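Local coordinates for protein histidinol dehydrogenase (Elizabethkingia anophelis NUHP1, PDB 6AN0) that probably catalyses the two successive NAD-dependent, zinc-requiring oxidations that turn L-histidinol into L-histidine, the last step of histidine biosynthesis, at residues A[66-71]-A[203-208]; A[73-78]-A[185-190]; A[88-93]-A[179-184]; A[131-136]-A[141-146]; A[194-199]-A[218-223]. One frame throughout, in Å; residues are numbered along the deposited sequence.

In the fold
From the N terminus, the chain opens contacts 1, 2 and 3 in turn, at the loop 66-71, helix 72-79 and helix 84-102, and then closes them in reverse order. Contact 4 is innermost: it closes at once, between strand 117-132 and the helix 142-154 that follows. Contact 3 then closes at the end of helix 173-181, contact 2 at strand 186-189 and contact 1 in the loop 203-208, giving concentric loops. Contact 5 breaks this pattern. It opens on helix 192-201, before contact 1 has closed, and ends on helix 218-227, so the two cross. Together they tie helices and loops around the mixed sheet, with contacts 4 and 5 meeting at Tyr132.

Contact 1. Residues A[66-71]-A[203-208]; sequences TDIRVS and TETIEK
Ile68 and Arg69 lean on Thr205 and Ile206, joining two irregular loops; the second loop is shaped by an ST motif, in which Thr203 OG1 accepts a hydrogen bond from Ile206 N (3.1 Å, 152° at the hydrogen). Thr203 N in turn donates to Ile206 O, closing this turn from the other end. Ile68 and Thr205 carry the contact in about equal measure. Ile68 CB points at the 203-208 loop and is itself 4.4 Å from Thr205 CG2; from there the side chain forks. CG1 sits beside the backbone N (chi1 -64°), and the extended branch beyond it brings CD1 to 4.3 Å from Thr205 OG1. The short branch turns the other way, its CG2 methyl lying 4.3 Å from CD1 of Ile206. Both approaches are loose van der Waals contacts, and Leu53 of helix 50-61 packs against both isoleucines. Thr205 OG1 has its polar partner in Asp50, which also bonds Thr203 OG1, so one aspartate at the start of helix 50-61 fastens the turn. Arg69 follows the outer edge of the contact, its extended chain carrying NH2 to the carbonyl O of Lys185. Ile68 O pairs with Lys189 N and Val70 N with Ile187 O, which lays the first loop alongside strand 186-189. At the exposed margin, Arg69 CB rests 4.4 Å from Thr205 CG2.

Contact 2. Residues A[73-78]-A[185-190]; sequences DEITAA and KNIYKA
Glu74 and Lys189 form a salt bridge between helix 72-79 and strand 186-189, a helix packed beside a strand of the mixed sheet, with an isoleucine pair alongside. The lysine is stretched full length: CG sits beside the backbone N (chi1 -60°) and every later torsion is extended, which lifts NZ well off the strand. The glutamate comes from the opposite direction, also extended beyond CG, and takes the ammonium on the syn lone pair of OE1 at 2.8 Å. Its other oxygen turns back: OE2 accepts from Ser71 N, and since Ser71 is the N-cap and its hydroxyl caps a backbone N in the first turn, the two residues make a capping box. The carboxylate is thus held at both oxygens, and Lys189 NZ has a further acceptor in Gly169 O. The apolar pair meets tip to tip. A bend at the second torsion of Ile75 (chi2 -65°) turns its CD1 toward that of Ile187, whose own long branch stays extended. Ala179 of helix 173-181 packs on Ile187 and Asn180 on Ile75, closing the corner where the two terminal methyls meet, CD1 of Ile75 lying 3.9 Å from CD1 of Ile187.

Contact 3. Residues A[88-93]-A[179-184]; sequences QAIQMA and ANLIGI. With EDO (1,2-ethanediol), chain C.
Leu181, in the last turn of helix 173-181, sets its two methyls against neighbouring residues of helix 84-102, one on a buried side and one on a wet side. On the tight side, Leu181 CD2 lies 3.8 Å from CG2 of Ile90, the short branch of a buried side chain that points at the other helix. On the loose side, the exposed Gln91 runs past nearly at a right angle, extended beyond CG, and its OE1 comes only within 4.0 Å of Leu181 CD1. A chi1 of 175° carries Leu181 CG out toward helix 84-102, and chi2 (65°) turns one methyl to each partner. A Schellman motif ends the helix: Ile184 N bonds to Ala179 O at 2.9 Å and Gly183 N to Asn180 O at 3.1 Å, with Gly183 at positive phi as the C-prime residue. Ile182 O accepts from Gln152 NE2 and, weakly, from O2 of a 1,2-ethanediol molecule, probably from the crystallisation liquor. Helix 142-154 packs on both helices: Leu145 touches Ala93 and, just past the end of helix 173-181, Ile182, while Val144 touches Ala179. The second subunit covers another part of helix 84-102, its Gly410 and Met414 packing on Ala89, Met92 and Ala93.

Contact 4. Residues A[131-136]-A[141-146]; sequences IYIPGG and FSTVLM
Ile133, just past the end of strand 117-132, packs against Thr143 and Val144 in the first turn of helix 142-154, within the beta-alpha-beta unit that continues to strand 158-163. The apolar contacts come from one branch. Bent at its second torsion (chi2 -70°), Ile133 brings CD1 to 3.7 Å from CG2 of Thr143, the two side chains sliding past each other in opposite directions. The same CD1 lies 3.9 Å from CG2 of Val144, whose side chain crosses it at about a right angle; Ile133 CG1 adds a further approach to this methyl at 4.0 Å. Leu161 of strand 158-163 packs on both Ile133 and Val144. Polar groups point elsewhere: Thr143 OG1 pairs with His371 NE2, Ile133 O accepts from Thr163 OG1, and Ser142 OG is bonded to Glu418 of the second subunit, a residue predicted to bind substrate. Tyr132, a predicted NAD contact, turns away from the helix and its OH accepts a hydrogen bond from Gly192 N. The threonine is therefore two-sided: its methyl packs on Ile133, while its hydroxyl pairs with His371, and the Thr143 side chain lies about 9 Å from the bound zinc ion.

Contact 5. Residues A[194-199]-A[218-223]; sequences QAIGAM and QYVTAA. With EDO (1,2-ethanediol), chain E.
A chi1 of -61° puts CG1 and CG2 of Ile196 on the two flanks of CB, CG1 beside the backbone N and CG2 opposite it, and both arms close on Ala223 CB; Val220, with CG1 opposite its own N (chi1 168°), swings that methyl in from the side. This is helix-on-helix packing, helix 192-201 against helix 218-227, and it is close because the nearest partner is an alanine: the CA atoms of Ile196 and Ala223 are 6.4 Å apart. Ala223 CB lies 3.8 Å from both CB and CG2 of Ile196, and CG1 follows at 4.1 Å, so a single methyl is seated against the branch point of the isoleucine and both of its arms. CG2 continues onto the helix backbone, 3.8 Å from Ala223 C. The valine contact is looser, Val220 CG1 standing 4.2 Å from Ile196 CG1 with the two side chains about at right angles. All three residues are buried, and Phe42 of helix 35-48 packs on Ala223. The contact lies beside the probable NAD site. Gln194, Asn217 and Tyr132 are predicted to bind the cofactor; the Tyr132 ring packs on Val220 CG2 and Ala195, and Asn217 OD1 accepts a hydrogen bond from Val220 N. The contact therefore adjoins side chains that probably face the nucleotide. On another side of helix 218-227, Thr221 OG1 is bonded to Asn217 O within the first turn and also accepts from O2 of a 1,2-ethanediol, probably from the crystallisation liquor, at 2.9 Å.

Contact 1. Residues A[66-71]-A[203-208]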
# COMPACT_ATOMS: atom_id res chain seq x y z
N THR A 66 4.82 -23.69 27.99
CA THR A 66 3.86 -24.76 27.73
C THR A 66 2.75 -24.28 26.80
O THR A 66 2.38 -24.99 25.85
CB THR A 66 3.24 -25.26 29.03
OG1 THR A 66 4.28 -25.55 29.97
CG2 THR A 66 2.45 -26.54 28.76
N ASP A 67 2.23 -23.08 27.03
CA ASP A 67 1.16 -22.50 26.22
C ASP A 67 1.68 -21.26 25.51
O ASP A 67 2.35 -20.42 26.11
CB ASP A 67 -0.05 -22.13 27.09
CG ASP A 67 -0.72 -23.35 27.68
OD1 ASP A 67 -1.00 -24.31 26.92
OD2 ASP A 67 -0.97 -23.36 28.90
N ILE A 68 1.38 -21.16 24.21
CA ILE A 68 1.75 -19.97 23.45
C ILE A 68 0.79 -18.82 23.71
O ILE A 68 1.19 -17.65 23.71
CB ILE A 68 1.82 -20.33 21.95
CG1 ILE A 68 2.94 -21.35 21.71
CG2 ILE A 68 2.00 -19.07 21.07
CD1 ILE A 68 2.80 -22.14 20.42
N ARG A 69 -0.48 -19.12 23.97
CA ARG A 69 -1.50 -18.09 24.11
C ARG A 69 -1.55 -17.54 25.53
O ARG A 69 -1.52 -18.31 26.50
CB ARG A 69 -2.88 -18.64 23.72
CG ARG A 69 -3.88 -17.53 23.48
CD ARG A 69 -5.21 -18.03 22.94
NE ARG A 69 -6.18 -16.94 22.92
CZ ARG A 69 -7.49 -17.12 22.81
NH1 ARG A 69 -8.00 -18.34 22.70
NH2 ARG A 69 -8.30 -16.07 22.80
N VAL A 70 -1.61 -16.21 25.65
CA VAL A 70 -1.83 -15.57 26.95
C VAL A 70 -3.20 -15.97 27.47
O VAL A 70 -4.20 -15.91 26.74
CB VAL A 70 -1.69 -14.04 26.81
CG1 VAL A 70 -2.05 -13.34 28.11
CG2 VAL A 70 -0.27 -13.66 26.37
N SER A 71 -3.26 -16.38 28.73
CA SER A 71 -4.50 -16.84 29.35
C SER A 71 -5.32 -15.68 29.91
O SER A 71 -4.84 -14.55 30.07
CB SER A 71 -4.18 -17.82 30.48
OG SER A 71 -3.55 -17.15 31.55
N THR A 203 -0.11 -21.53 12.49
CA THR A 203 0.19 -22.75 13.22
C THR A 203 -1.10 -23.29 13.80
O THR A 203 -2.19 -22.74 13.57
CB THR A 203 1.23 -22.52 14.33
OG1 THR A 203 0.65 -21.71 15.36
CG2 THR A 203 2.48 -21.83 13.78
N GLU A 204 -0.99 -24.36 14.59
CA GLU A 204 -2.17 -24.88 15.28
C GLU A 204 -2.81 -23.82 16.17
O GLU A 204 -4.03 -23.78 16.30
CB GLU A 204 -1.81 -26.11 16.10
CG GLU A 204 -1.24 -27.27 15.29
CD GLU A 204 0.27 -27.33 15.35
OE1 GLU A 204 0.89 -26.28 15.63
OE2 GLU A 204 0.84 -28.42 15.13
N THR A 205 -2.00 -22.96 16.79
CA THR A 205 -2.52 -21.97 17.73
C THR A 205 -2.78 -20.61 17.09
O THR A 205 -3.70 -19.90 17.53
CB THR A 205 -1.55 -21.80 18.90
OG1 THR A 205 -1.34 -23.07 19.52
CG2 THR A 205 -2.09 -20.83 19.95
N ILE A 206 -2.04 -20.23 16.06
CA ILE A 206 -2.11 -18.89 15.48
C ILE A 206 -2.65 -19.02 14.06
O ILE A 206 -2.01 -19.63 13.20
CB ILE A 206 -0.74 -18.20 15.50
CG1 ILE A 206 -0.23 -18.13 16.95
CG2 ILE A 206 -0.81 -16.81 14.85
CD1 ILE A 206 1.20 -17.59 17.11
N GLU A 207 -3.84 -18.47 13.82
CA GLU A 207 -4.36 -18.41 12.46
C GLU A 207 -3.57 -17.38 11.66
O GLU A 207 -3.17 -16.34 12.19
CB GLU A 207 -5.85 -18.04 12.46
N LYS A 208 -3.35 -17.66 10.39
CA LYS A 208 -2.48 -16.80 9.62
C LYS A 208 -3.17 -15.49 9.28
O LYS A 208 -4.39 -15.42 9.10
CB LYS A 208 -1.99 -17.49 8.34
CG LYS A 208 -2.96 -17.56 7.19
CD LYS A 208 -2.30 -18.29 6.01
CE LYS A 208 -3.28 -18.55 4.88
NZ LYS A 208 -3.90 -17.28 4.41

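Contact 2. Residues A[73-78]-A[185-190]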
# COMPACT_ATOMS: atom_id res chain seq x y z
N ASP A 73 -6.42 -15.52 33.01
CA ASP A 73 -5.85 -15.20 34.32
C ASP A 73 -4.67 -14.25 34.19
O ASP A 73 -4.49 -13.34 35.01
CB ASP A 73 -5.41 -16.48 35.03
CG ASP A 73 -6.55 -17.16 35.76
OD1 ASP A 73 -7.61 -16.53 35.93
OD2 ASP A 73 -6.37 -18.33 36.17
N GLU A 74 -3.84 -14.44 33.16
CA GLU A 74 -2.72 -13.53 32.92
C GLU A 74 -3.21 -12.13 32.55
O GLU A 74 -2.63 -11.13 33.00
CB GLU A 74 -1.81 -14.10 31.83
CG GLU A 74 -1.04 -15.34 32.28
CD GLU A 74 -0.16 -15.92 31.19
OE1 GLU A 74 1.05 -16.17 31.45
OE2 GLU A 74 -0.66 -16.13 30.07
N ILE A 75 -4.27 -12.03 31.75
CA ILE A 75 -4.85 -10.72 31.44
C ILE A 75 -5.37 -10.06 32.70
O ILE A 75 -5.14 -8.87 32.94
CB ILE A 75 -5.96 -10.85 30.38
CG1 ILE A 75 -5.42 -11.41 29.06
CG2 ILE A 75 -6.62 -9.50 30.15
CD1 ILE A 75 -4.43 -10.51 28.39
N THR A 76 -6.08 -10.83 33.54
CA THR A 76 -6.62 -10.28 34.78
C THR A 76 -5.50 -9.85 35.72
O THR A 76 -5.59 -8.78 36.35
CB THR A 76 -7.52 -11.31 35.45
OG1 THR A 76 -8.63 -11.59 34.59
CG2 THR A 76 -8.04 -10.77 36.78
N ALA A 77 -4.44 -10.65 35.82
CA ALA A 77 -3.30 -10.29 36.65
C ALA A 77 -2.65 -9.00 36.17
O ALA A 77 -2.26 -8.15 36.97
CB ALA A 77 -2.28 -11.42 36.67
N ALA A 78 -2.53 -8.85 34.85
CA ALA A 78 -1.94 -7.65 34.29
C ALA A 78 -2.78 -6.41 34.59
O ALA A 78 -2.24 -5.36 34.94
CB ALA A 78 -1.75 -7.83 32.78
N LYS A 185 -8.24 -10.11 21.75
CA LYS A 185 -8.31 -11.29 22.60
C LYS A 185 -7.31 -12.38 22.24
O LYS A 185 -7.08 -13.27 23.06
CB LYS A 185 -9.72 -11.90 22.57
CG LYS A 185 -10.80 -10.96 23.08
CD LYS A 185 -10.58 -10.66 24.56
CE LYS A 185 -11.35 -9.43 25.00
NZ LYS A 185 -12.81 -9.56 24.74
N ASN A 186 -6.71 -12.33 21.06
CA ASN A 186 -5.79 -13.36 20.58
C ASN A 186 -4.38 -12.82 20.74
O ASN A 186 -3.85 -12.16 19.84
CB ASN A 186 -6.08 -13.73 19.12
CG ASN A 186 -7.48 -14.33 18.92
OD1 ASN A 186 -8.11 -14.81 19.85
ND2 ASN A 186 -7.95 -14.31 17.67
N ILE A 187 -3.76 -13.11 21.88
CA ILE A 187 -2.44 -12.58 22.23
C ILE A 187 -1.50 -13.76 22.44
O ILE A 187 -1.81 -14.67 23.22
CB ILE A 187 -2.51 -11.70 23.49
CG1 ILE A 187 -3.57 -10.60 23.32
CG2 ILE A 187 -1.15 -11.12 23.84
CD1 ILE A 187 -3.78 -9.77 24.58
N TYR A 188 -0.36 -13.72 21.76
CA TYR A 188 0.56 -14.85 21.71
C TYR A 188 1.95 -14.44 22.17
O TYR A 188 2.47 -13.40 21.77
CB TYR A 188 0.61 -15.44 20.30
CG TYR A 188 -0.77 -15.81 19.80
CD1 TYR A 188 -1.44 -15.00 18.89
CD2 TYR A 188 -1.42 -16.92 20.31
CE1 TYR A 188 -2.71 -15.34 18.45
CE2 TYR A 188 -2.68 -17.27 19.87
CZ TYR A 188 -3.32 -16.47 18.95
OH TYR A 188 -4.59 -16.82 18.53
N LYS A 189 2.55 -15.30 22.99
CA LYS A 189 3.91 -15.12 23.48
C LYS A 189 4.88 -15.58 22.40
O LYS A 189 5.25 -16.75 22.33
CB LYS A 189 4.12 -15.90 24.77
CG LYS A 189 3.20 -15.52 25.91
CD LYS A 189 3.44 -16.45 27.10
CE LYS A 189 2.52 -16.12 28.26
NZ LYS A 189 2.83 -16.92 29.48
N ALA A 190 5.29 -14.65 21.54
CA ALA A 190 6.17 -14.98 20.42
C ALA A 190 6.83 -13.71 19.91
O ALA A 190 6.18 -12.67 19.82
CB ALA A 190 5.40 -15.65 19.27

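Contact 3. Residues A[88-93]-A[179-184]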
# COMPACT_ATOMS: atom_id res chain seq x y z
N GLN A 88 -6.16 5.98 33.32
CA GLN A 88 -6.84 7.18 32.87
C GLN A 88 -6.14 7.79 31.66
O GLN A 88 -6.79 8.25 30.71
CB GLN A 88 -6.92 8.18 34.02
CG GLN A 88 -7.47 9.54 33.67
CD GLN A 88 -7.67 10.39 34.91
OE1 GLN A 88 -8.50 10.08 35.77
NE2 GLN A 88 -6.87 11.46 35.04
N ALA A 89 -4.80 7.81 31.67
CA ALA A 89 -4.05 8.36 30.56
C ALA A 89 -4.23 7.53 29.29
O ALA A 89 -4.39 8.08 28.19
CB ALA A 89 -2.56 8.46 30.92
N ILE A 90 -4.21 6.20 29.43
CA ILE A 90 -4.37 5.34 28.26
C ILE A 90 -5.76 5.51 27.66
O ILE A 90 -5.93 5.53 26.44
CB ILE A 90 -4.06 3.88 28.62
CG1 ILE A 90 -2.57 3.73 28.96
CG2 ILE A 90 -4.44 2.94 27.47
CD1 ILE A 90 -2.16 2.34 29.40
N GLN A 91 -6.78 5.64 28.52
CA GLN A 91 -8.13 5.83 28.01
C GLN A 91 -8.27 7.18 27.30
O GLN A 91 -8.97 7.29 26.29
CB GLN A 91 -9.14 5.70 29.15
CG GLN A 91 -9.11 4.30 29.74
CD GLN A 91 -10.27 4.01 30.67
OE1 GLN A 91 -10.76 2.88 30.72
NE2 GLN A 91 -10.70 5.01 31.42
N MET A 92 -7.62 8.22 27.83
CA MET A 92 -7.60 9.52 27.17
C MET A 92 -6.98 9.42 25.79
O MET A 92 -7.51 9.95 24.80
CB MET A 92 -6.83 10.52 28.04
CG MET A 92 -6.73 11.93 27.47
SD MET A 92 -5.29 12.16 26.40
CE MET A 92 -3.95 12.04 27.59
N ALA A 93 -5.83 8.74 25.69
CA ALA A 93 -5.19 8.55 24.39
C ALA A 93 -6.08 7.74 23.45
O ALA A 93 -6.24 8.10 22.28
CB ALA A 93 -3.84 7.87 24.58
N ALA A 179 -3.99 -4.01 25.14
CA ALA A 179 -4.60 -4.84 24.10
C ALA A 179 -5.99 -5.30 24.52
O ALA A 179 -6.93 -5.26 23.72
CB ALA A 179 -3.72 -6.05 23.78
N ASN A 180 -6.14 -5.71 25.78
CA ASN A 180 -7.45 -6.15 26.25
C ASN A 180 -8.46 -5.00 26.24
O ASN A 180 -9.63 -5.21 25.91
CB ASN A 180 -7.33 -6.76 27.65
CG ASN A 180 -8.66 -7.23 28.18
OD1 ASN A 180 -9.30 -6.56 29.00
ND2 ASN A 180 -9.11 -8.37 27.70
N LEU A 181 -8.01 -3.79 26.59
CA LEU A 181 -8.88 -2.61 26.60
C LEU A 181 -9.58 -2.40 25.26
O LEU A 181 -10.78 -2.10 25.22
CB LEU A 181 -8.06 -1.36 26.95
CG LEU A 181 -8.79 -0.01 26.90
CD1 LEU A 181 -9.88 0.07 27.97
CD2 LEU A 181 -7.81 1.16 27.05
N ILE A 182 -8.84 -2.53 24.16
CA ILE A 182 -9.40 -2.23 22.85
C ILE A 182 -9.90 -3.50 22.17
O ILE A 182 -10.17 -3.52 20.96
CB ILE A 182 -8.39 -1.48 21.97
CG1 ILE A 182 -7.14 -2.33 21.71
CG2 ILE A 182 -8.01 -0.15 22.62
CD1 ILE A 182 -6.18 -1.68 20.76
N GLY A 183 -10.02 -4.57 22.94
CA GLY A 183 -10.74 -5.75 22.50
C GLY A 183 -9.93 -6.80 21.76
O GLY A 183 -10.52 -7.69 21.14
N ILE A 184 -8.61 -6.72 21.81
CA ILE A 184 -7.78 -7.77 21.23
C ILE A 184 -7.76 -8.95 22.20
O ILE A 184 -7.34 -8.80 23.35
CB ILE A 184 -6.36 -7.26 20.94
CG1 ILE A 184 -6.41 -6.13 19.90
CG2 ILE A 184 -5.47 -8.39 20.47
CD1 ILE A 184 -5.09 -5.43 19.71
C1 EDO C . -11.88 0.83 19.78
O1 EDO C . -12.70 0.72 18.61
C2 EDO C . -11.43 -0.55 20.24
O2 EDO C . -12.51 -1.27 20.85

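Contact 4. Residues A[131-136]-A[141-146]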
# COMPACT_ATOMS: atom_id res chain seq x y z
N ILE A 131 -0.44 -8.13 14.38
CA ILE A 131 0.28 -7.00 14.98
C ILE A 131 1.48 -7.55 15.73
O ILE A 131 1.33 -8.43 16.59
CB ILE A 131 -0.61 -6.18 15.93
CG1 ILE A 131 -1.77 -5.53 15.17
CG2 ILE A 131 0.23 -5.11 16.66
CD1 ILE A 131 -2.90 -4.99 16.11
N TYR A 132 2.67 -7.03 15.43
CA TYR A 132 3.89 -7.37 16.14
C TYR A 132 4.28 -6.24 17.08
O TYR A 132 4.35 -5.08 16.65
CB TYR A 132 5.04 -7.62 15.16
CG TYR A 132 6.25 -8.07 15.92
CD1 TYR A 132 6.32 -9.35 16.43
CD2 TYR A 132 7.28 -7.18 16.22
CE1 TYR A 132 7.40 -9.78 17.17
CE2 TYR A 132 8.38 -7.61 16.97
CZ TYR A 132 8.42 -8.91 17.44
OH TYR A 132 9.49 -9.38 18.19
N ILE A 133 4.56 -6.58 18.34
CA ILE A 133 4.97 -5.60 19.35
C ILE A 133 6.27 -6.08 19.98
O ILE A 133 6.29 -7.11 20.65
CB ILE A 133 3.90 -5.40 20.44
CG1 ILE A 133 2.56 -4.95 19.83
CG2 ILE A 133 4.39 -4.41 21.50
CD1 ILE A 133 2.57 -3.54 19.28
N PRO A 134 7.39 -5.36 19.81
CA PRO A 134 8.63 -5.79 20.47
C PRO A 134 8.47 -5.83 21.98
O PRO A 134 7.62 -5.14 22.56
CB PRO A 134 9.65 -4.72 20.05
CG PRO A 134 9.10 -4.16 18.76
CD PRO A 134 7.59 -4.17 18.97
N GLY A 135 9.29 -6.65 22.63
CA GLY A 135 9.32 -6.77 24.07
C GLY A 135 10.38 -5.91 24.71
O GLY A 135 10.73 -4.83 24.20
N GLY A 136 10.92 -6.38 25.83
CA GLY A 136 11.90 -5.64 26.59
C GLY A 136 11.30 -5.07 27.86
O GLY A 136 10.10 -5.19 28.14
N PHE A 141 3.63 0.16 24.70
CA PHE A 141 2.21 -0.18 24.60
C PHE A 141 1.41 0.84 23.80
O PHE A 141 0.29 0.54 23.39
CB PHE A 141 1.62 -0.30 26.01
CG PHE A 141 1.74 0.96 26.83
CD1 PHE A 141 0.79 1.96 26.74
CD2 PHE A 141 2.84 1.16 27.64
CE1 PHE A 141 0.92 3.13 27.45
CE2 PHE A 141 2.98 2.32 28.37
CZ PHE A 141 2.01 3.30 28.27
N SER A 142 1.94 2.05 23.59
CA SER A 142 1.21 3.02 22.77
C SER A 142 1.01 2.50 21.35
O SER A 142 0.01 2.81 20.69
CB SER A 142 1.96 4.36 22.76
OG SER A 142 3.30 4.20 22.30
N THR A 143 1.95 1.68 20.85
CA THR A 143 1.77 1.11 19.52
C THR A 143 0.56 0.18 19.45
O THR A 143 -0.06 0.04 18.39
CB THR A 143 3.05 0.37 19.11
OG1 THR A 143 4.13 1.31 19.15
CG2 THR A 143 2.95 -0.20 17.70
N VAL A 144 0.21 -0.47 20.57
CA VAL A 144 -1.00 -1.29 20.59
C VAL A 144 -2.22 -0.44 20.25
O VAL A 144 -3.07 -0.85 19.44
CB VAL A 144 -1.16 -1.98 21.96
CG1 VAL A 144 -2.46 -2.75 22.00
CG2 VAL A 144 0.04 -2.90 22.23
N LEU A 145 -2.33 0.75 20.85
CA LEU A 145 -3.45 1.64 20.52
C LEU A 145 -3.41 2.05 19.05
O LEU A 145 -4.45 2.08 18.38
CB LEU A 145 -3.41 2.90 21.39
CG LEU A 145 -3.62 2.72 22.89
CD1 LEU A 145 -3.49 4.07 23.61
CD2 LEU A 145 -4.97 2.06 23.17
N MET A 146 -2.22 2.39 18.54
CA MET A 146 -2.10 2.95 17.19
C MET A 146 -2.50 1.95 16.11
O MET A 146 -2.95 2.35 15.03
CB MET A 146 -0.65 3.39 16.94
CG MET A 146 -0.17 4.53 17.83
SD MET A 146 -1.08 6.06 17.51
CE MET A 146 -0.58 7.09 18.90

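Contact 5. Residues A[194-199]-A[218-223]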
# COMPACT_ATOMS: atom_id res chain seq x y z
N GLN A 194 10.35 -15.93 14.09
CA GLN A 194 9.37 -17.01 14.26
C GLN A 194 7.96 -16.48 14.47
O GLN A 194 7.00 -17.09 13.98
CB GLN A 194 9.80 -17.95 15.41
CG GLN A 194 9.97 -17.30 16.82
CD GLN A 194 11.36 -16.70 17.05
OE1 GLN A 194 12.14 -16.50 16.11
NE2 GLN A 194 11.68 -16.40 18.31
N ALA A 195 7.80 -15.33 15.14
CA ALA A 195 6.47 -14.73 15.25
C ALA A 195 5.95 -14.29 13.89
O ALA A 195 4.78 -14.53 13.56
CB ALA A 195 6.49 -13.54 16.22
N ILE A 196 6.79 -13.63 13.09
CA ILE A 196 6.37 -13.21 11.75
C ILE A 196 6.01 -14.43 10.92
O ILE A 196 5.02 -14.42 10.16
CB ILE A 196 7.48 -12.38 11.07
CG1 ILE A 196 7.78 -11.10 11.87
CG2 ILE A 196 7.12 -12.05 9.62
CD1 ILE A 196 6.53 -10.27 12.19
N GLY A 197 6.79 -15.51 11.04
CA GLY A 197 6.50 -16.72 10.29
C GLY A 197 5.20 -17.36 10.72
O GLY A 197 4.42 -17.84 9.88
N ALA A 198 4.93 -17.36 12.02
CA ALA A 198 3.66 -17.90 12.51
C ALA A 198 2.48 -17.12 11.94
O ALA A 198 1.47 -17.72 11.55
CB ALA A 198 3.65 -17.88 14.04
N MET A 199 2.58 -15.80 11.87
CA MET A 199 1.47 -15.04 11.29
C MET A 199 1.43 -15.15 9.78
O MET A 199 0.37 -14.93 9.18
CB MET A 199 1.54 -13.57 11.72
CG MET A 199 1.32 -13.40 13.23
SD MET A 199 1.26 -11.66 13.76
CE MET A 199 2.98 -11.18 13.63
N GLN A 218 16.21 -5.60 13.04
CA GLN A 218 16.65 -6.00 11.71
C GLN A 218 16.09 -7.36 11.31
O GLN A 218 15.81 -7.59 10.13
CB GLN A 218 18.19 -6.03 11.66
CG GLN A 218 18.82 -6.91 12.73
CD GLN A 218 20.32 -7.05 12.56
OE1 GLN A 218 20.82 -7.24 11.45
NE2 GLN A 218 21.05 -6.95 13.66
N TYR A 219 15.97 -8.28 12.26
CA TYR A 219 15.47 -9.61 11.92
C TYR A 219 13.98 -9.59 11.63
O TYR A 219 13.51 -10.25 10.70
CB TYR A 219 15.77 -10.59 13.05
CG TYR A 219 17.25 -10.69 13.32
CD1 TYR A 219 18.07 -11.45 12.50
CD2 TYR A 219 17.83 -9.99 14.37
CE1 TYR A 219 19.43 -11.52 12.73
CE2 TYR A 219 19.19 -10.06 14.61
CZ TYR A 219 19.98 -10.82 13.78
OH TYR A 219 21.34 -10.91 14.00
N VAL A 220 13.22 -8.85 12.44
CA VAL A 220 11.78 -8.72 12.19
C VAL A 220 11.55 -8.02 10.86
O VAL A 220 10.67 -8.42 10.07
CB VAL A 220 11.11 -7.98 13.36
CG1 VAL A 220 9.67 -7.57 12.99
CG2 VAL A 220 11.13 -8.85 14.61
N THR A 221 12.35 -7.00 10.57
CA THR A 221 12.21 -6.25 9.33
C THR A 221 12.44 -7.13 8.11
O THR A 221 11.67 -7.09 7.14
CB THR A 221 13.18 -5.05 9.34
OG1 THR A 221 12.81 -4.14 10.39
CG2 THR A 221 13.14 -4.31 8.00
N ALA A 222 13.51 -7.93 8.14
CA ALA A 222 13.80 -8.83 7.02
C ALA A 222 12.71 -9.89 6.89
O ALA A 222 12.32 -10.27 5.78
CB ALA A 222 15.17 -9.47 7.20
N ALA A 223 12.20 -10.38 8.03
CA ALA A 223 11.17 -11.40 7.97
C ALA A 223 9.90 -10.87 7.33
O ALA A 223 9.28 -11.55 6.51
CB ALA A 223 10.87 -11.95 9.38
C1 EDO E . 16.47 -0.59 11.10
O1 EDO E . 17.38 -1.53 11.69
C2 EDO E . 15.04 -1.00 11.44
O2 EDO E . 14.95 -2.43 11.41